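Local coordinates for SEC-C motif domain protein (Psychrobacter arcticus, PDB 2I9W) that binds two zinc ions through cysteine clusters flanking an NTF2-like domain of the YchJ family, its biological role being unknown, at residues L56-R60 and Y71-T76. Sequence-based numbering, arbitrary orientation.
Sequences LMRTR and YIVKTT
Arg60 reaches from helix 53-66 to the C-terminal end of helix 69-74, where its NH1 gives two hydrogen bonds. One runs from Arg60 NH1 to Ile72 O at 3.0 Å. The other joins Arg60 NH1 to Thr75 OG1 at 2.9 Å. Both acceptors lie near the guanidinium plane, and Ile72 O is met on a lone pair. A bend in the chain at chi3 (52°) swings the group round to this helix end, where the helix dipole would probably favour its positive charge. Ile72 CD1 lies over one guanidinium face, 4.3 Å above its plane, and also packs against the Arg60 backbone.

The tight side is the one next to the N-terminal zinc site. Tyr71 comes in roughly perpendicular to Thr59; its OH lies 2.7 Å from Thr59 OG1 and is probably hydrogen-bonded there. Thr59 OG1, at the ring edge, gives its own proton to Leu56 O, and its side chain touches the zinc ligand Cys30. Thr75 CG2 sits over one face of the Tyr71 ring, toward the rim, and meets Leu56 CD1 at 3.7 Å; helix 31-39 packs on the tyrosine through Tyr33 and Leu37.

On the other side, still buried, Thr76 OG1 stays 3.5 Å from Arg60 NH1 without a direct hydrogen bond. An ordered water completes the join, accepting from Arg60 NH2 and donating to Thr76 OG1, 2.8 Å from the water oxygen. Thr76 OG1 in turn bonds to Ile72 O, which thereby accepts from both arginine and threonine. Replacing Arg60 with a leucine would probably leave the buried Ile72 carbonyl without its cross-helix donor and break the water bridge.

Two successive helices, tied together by this buried arginine, thus form part of the helical layer packed against the antiparallel sheet, as is characteristic of the cystatin-like, NTF2-type alpha+beta fold.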
ATOM      1  N   LEU A  56       2.752   0.019  -5.563  1.00 19.11           N
ATOM      2  CA  LEU A  56       2.226  -0.728  -4.422  1.00 19.53           C
ATOM      3  C   LEU A  56       1.079  -0.010  -3.684  1.00 20.11           C
ATOM      4  O   LEU A  56       0.036  -0.608  -3.396  1.00 20.62           O
ATOM      5  CB  LEU A  56       3.334  -1.127  -3.432  1.00 17.87           C
ATOM      6  CG  LEU A  56       2.903  -2.105  -2.307  1.00 20.68           C
ATOM      7  CD1 LEU A  56       2.566  -3.516  -2.903  1.00 26.69           C
ATOM      8  CD2 LEU A  56       3.929  -2.185  -1.181  1.00 22.11           C
HETATM    9  N   MSE A  57       1.263   1.285  -3.441  1.00 21.25           N
HETATM   10  CA  MSE A  57       0.293   2.090  -2.742  0.50 20.78           C
HETATM   11  C   MSE A  57      -1.051   2.066  -3.486  1.00 21.04           C
HETATM   12  O   MSE A  57      -2.118   1.942  -2.872  1.00 20.48           O
HETATM   13  CB  MSE A  57       0.875   3.497  -2.597  0.50 21.76           C
HETATM   14  CG  MSE A  57       0.068   4.474  -1.791  0.50 24.06           C
HETATM   15 SE   MSE A  57      -1.429   5.203  -2.779  0.38 32.02          SE
HETATM   16  CE  MSE A  57      -0.617   5.475  -4.514  0.50 31.22           C
ATOM     17  N   ARG A  58      -1.002   2.200  -4.822  1.00 20.07           N
ATOM     18  CA  ARG A  58      -2.229   2.135  -5.641  0.50 18.64           C
ATOM     19  C   ARG A  58      -2.930   0.810  -5.479  1.00 20.24           C
ATOM     20  O   ARG A  58      -4.151   0.751  -5.280  1.00 18.72           O
ATOM     21  CB  ARG A  58      -1.919   2.358  -7.119  0.50 19.44           C
ATOM     22  CG  ARG A  58      -1.657   3.783  -7.437  0.50 15.82           C
ATOM     23  CD  ARG A  58      -1.082   3.923  -8.834  0.50 19.18           C
ATOM     24  NE  ARG A  58      -0.883   5.317  -9.222  0.50 17.73           N
ATOM     25  CZ  ARG A  58      -1.848   6.144  -9.631  0.50 20.91           C
ATOM     26  NH1 ARG A  58      -3.124   5.758  -9.713  0.50 21.77           N
ATOM     27  NH2 ARG A  58      -1.524   7.384  -9.972  0.50 27.11           N
ATOM     28  N   THR A  59      -2.163  -0.270  -5.581  1.00 17.71           N
ATOM     29  CA  THR A  59      -2.760  -1.625  -5.386  1.00 18.56           C
ATOM     30  C   THR A  59      -3.352  -1.785  -3.987  1.00 19.10           C
ATOM     31  O   THR A  59      -4.365  -2.453  -3.832  1.00 18.11           O
ATOM     32  CB  THR A  59      -1.756  -2.798  -5.698  1.00 19.68           C
ATOM     33  OG1 THR A  59      -0.659  -2.771  -4.743  1.00 18.34           O
ATOM     34  CG2 THR A  59      -1.262  -2.717  -7.165  1.00 19.84           C
ATOM     35  N   ARG A  60      -2.732  -1.196  -2.970  1.00 18.85           N
ATOM     36  CA  ARG A  60      -3.330  -1.263  -1.619  1.00 20.40           C
ATOM     37  C   ARG A  60      -4.667  -0.502  -1.518  1.00 18.57           C
ATOM     38  O   ARG A  60      -5.637  -0.989  -0.991  1.00 20.06           O
ATOM     39  CB  ARG A  60      -2.325  -0.832  -0.553  1.00 19.32           C
ATOM     40  CG  ARG A  60      -1.095  -1.757  -0.387  1.00 19.69           C
ATOM     41  CD  ARG A  60      -0.079  -1.134   0.607  1.00 19.19           C
ATOM     42  NE  ARG A  60      -0.686  -0.733   1.894  1.00 20.41           N
ATOM     43  CZ  ARG A  60      -0.935  -1.545   2.917  1.00 19.83           C
ATOM     44  NH1 ARG A  60      -0.622  -2.836   2.846  1.00 21.59           N
ATOM     45  NH2 ARG A  60      -1.493  -1.050   4.020  1.00 21.79           N
ATOM     46  N   TYR A  71      -4.631  -9.064   0.849  1.00 18.88           N
ATOM     47  CA  TYR A  71      -3.633  -8.276   0.112  1.00 18.50           C
ATOM     48  C   TYR A  71      -3.009  -7.180   1.006  1.00 19.34           C
ATOM     49  O   TYR A  71      -1.808  -6.957   0.983  1.00 18.01           O
ATOM     50  CB  TYR A  71      -4.237  -7.661  -1.166  1.00 20.01           C
ATOM     51  CG  TYR A  71      -3.213  -7.040  -2.058  1.00 21.69           C
ATOM     52  CD1 TYR A  71      -2.475  -7.821  -2.929  1.00 17.91           C
ATOM     53  CD2 TYR A  71      -2.953  -5.668  -2.021  1.00 18.08           C
ATOM     54  CE1 TYR A  71      -1.502  -7.264  -3.711  1.00 19.14           C
ATOM     55  CE2 TYR A  71      -1.979  -5.086  -2.823  1.00 22.81           C
ATOM     56  CZ  TYR A  71      -1.260  -5.900  -3.688  1.00 17.44           C
ATOM     57  OH  TYR A  71      -0.264  -5.405  -4.499  1.00 20.08           O
ATOM     58  N   ILE A  72      -3.813  -6.535   1.818  1.00 21.16           N
ATOM     59  CA  ILE A  72      -3.353  -5.470   2.705  1.00 21.34           C
ATOM     60  C   ILE A  72      -2.354  -6.049   3.745  1.00 20.95           C
ATOM     61  O   ILE A  72      -1.286  -5.495   3.983  1.00 20.13           O
ATOM     62  CB  ILE A  72      -4.568  -4.755   3.416  1.00 22.31           C
ATOM     63  CG1 ILE A  72      -5.473  -4.097   2.383  1.00 22.65           C
ATOM     64  CG2 ILE A  72      -4.104  -3.721   4.437  1.00 21.52           C
ATOM     65  CD1 ILE A  72      -4.752  -3.020   1.518  1.00 27.98           C
ATOM     66  N   VAL A  73      -2.707  -7.182   4.333  1.00 20.17           N
ATOM     67  CA  VAL A  73      -1.768  -7.841   5.256  1.00 19.79           C
ATOM     68  C   VAL A  73      -0.451  -8.244   4.568  1.00 19.61           C
ATOM     69  O   VAL A  73       0.643  -7.916   5.061  1.00 20.78           O
ATOM     70  CB  VAL A  73      -2.375  -9.075   5.927  1.00 21.32           C
ATOM     71  CG1 VAL A  73      -1.310  -9.761   6.827  1.00 18.76           C
ATOM     72  CG2 VAL A  73      -3.623  -8.687   6.724  1.00 17.85           C
ATOM     73  N   LYS A  74      -0.533  -8.919   3.417  1.00 19.32           N
ATOM     74  CA  LYS A  74       0.637  -9.538   2.824  1.00 19.84           C
ATOM     75  C   LYS A  74       1.553  -8.505   2.193  1.00 18.40           C
ATOM     76  O   LYS A  74       2.690  -8.818   1.923  1.00 20.92           O
ATOM     77  CB  LYS A  74       0.271 -10.596   1.769  1.00 23.49           C
ATOM     78  CG  LYS A  74      -0.532 -11.799   2.310  1.00 23.73           C
ATOM     79  CD  LYS A  74       0.317 -12.703   3.171  1.00 38.20           C
ATOM     80  N   THR A  75       1.066  -7.286   1.961  1.00 19.33           N
ATOM     81  CA  THR A  75       1.946  -6.241   1.468  1.00 19.03           C
ATOM     82  C   THR A  75       2.432  -5.323   2.607  1.00 17.91           C
ATOM     83  O   THR A  75       3.038  -4.281   2.314  1.00 19.59           O
ATOM     84  CB  THR A  75       1.300  -5.378   0.342  1.00 17.11           C
ATOM     85  OG1 THR A  75       0.074  -4.791   0.791  1.00 19.76           O
ATOM     86  CG2 THR A  75       1.036  -6.245  -0.930  1.00 19.03           C
ATOM     87  N   THR A  76       2.135  -5.672   3.862  1.00 17.73           N
ATOM     88  CA  THR A  76       2.718  -4.994   5.019  1.00 17.78           C
ATOM     89  C   THR A  76       4.026  -5.674   5.400  1.00 17.50           C
ATOM     90  O   THR A  76       4.160  -6.898   5.230  1.00 20.38           O
ATOM     91  CB  THR A  76       1.739  -5.017   6.189  1.00 17.86           C
ATOM     92  OG1 THR A  76       0.530  -4.415   5.771  1.00 21.58           O
ATOM     93  CG2 THR A  76       2.259  -4.215   7.409  1.00 17.90           C
TER
HETATM   94  O   HOH W   1      -1.315  -2.446   6.664  1.00 21.71           O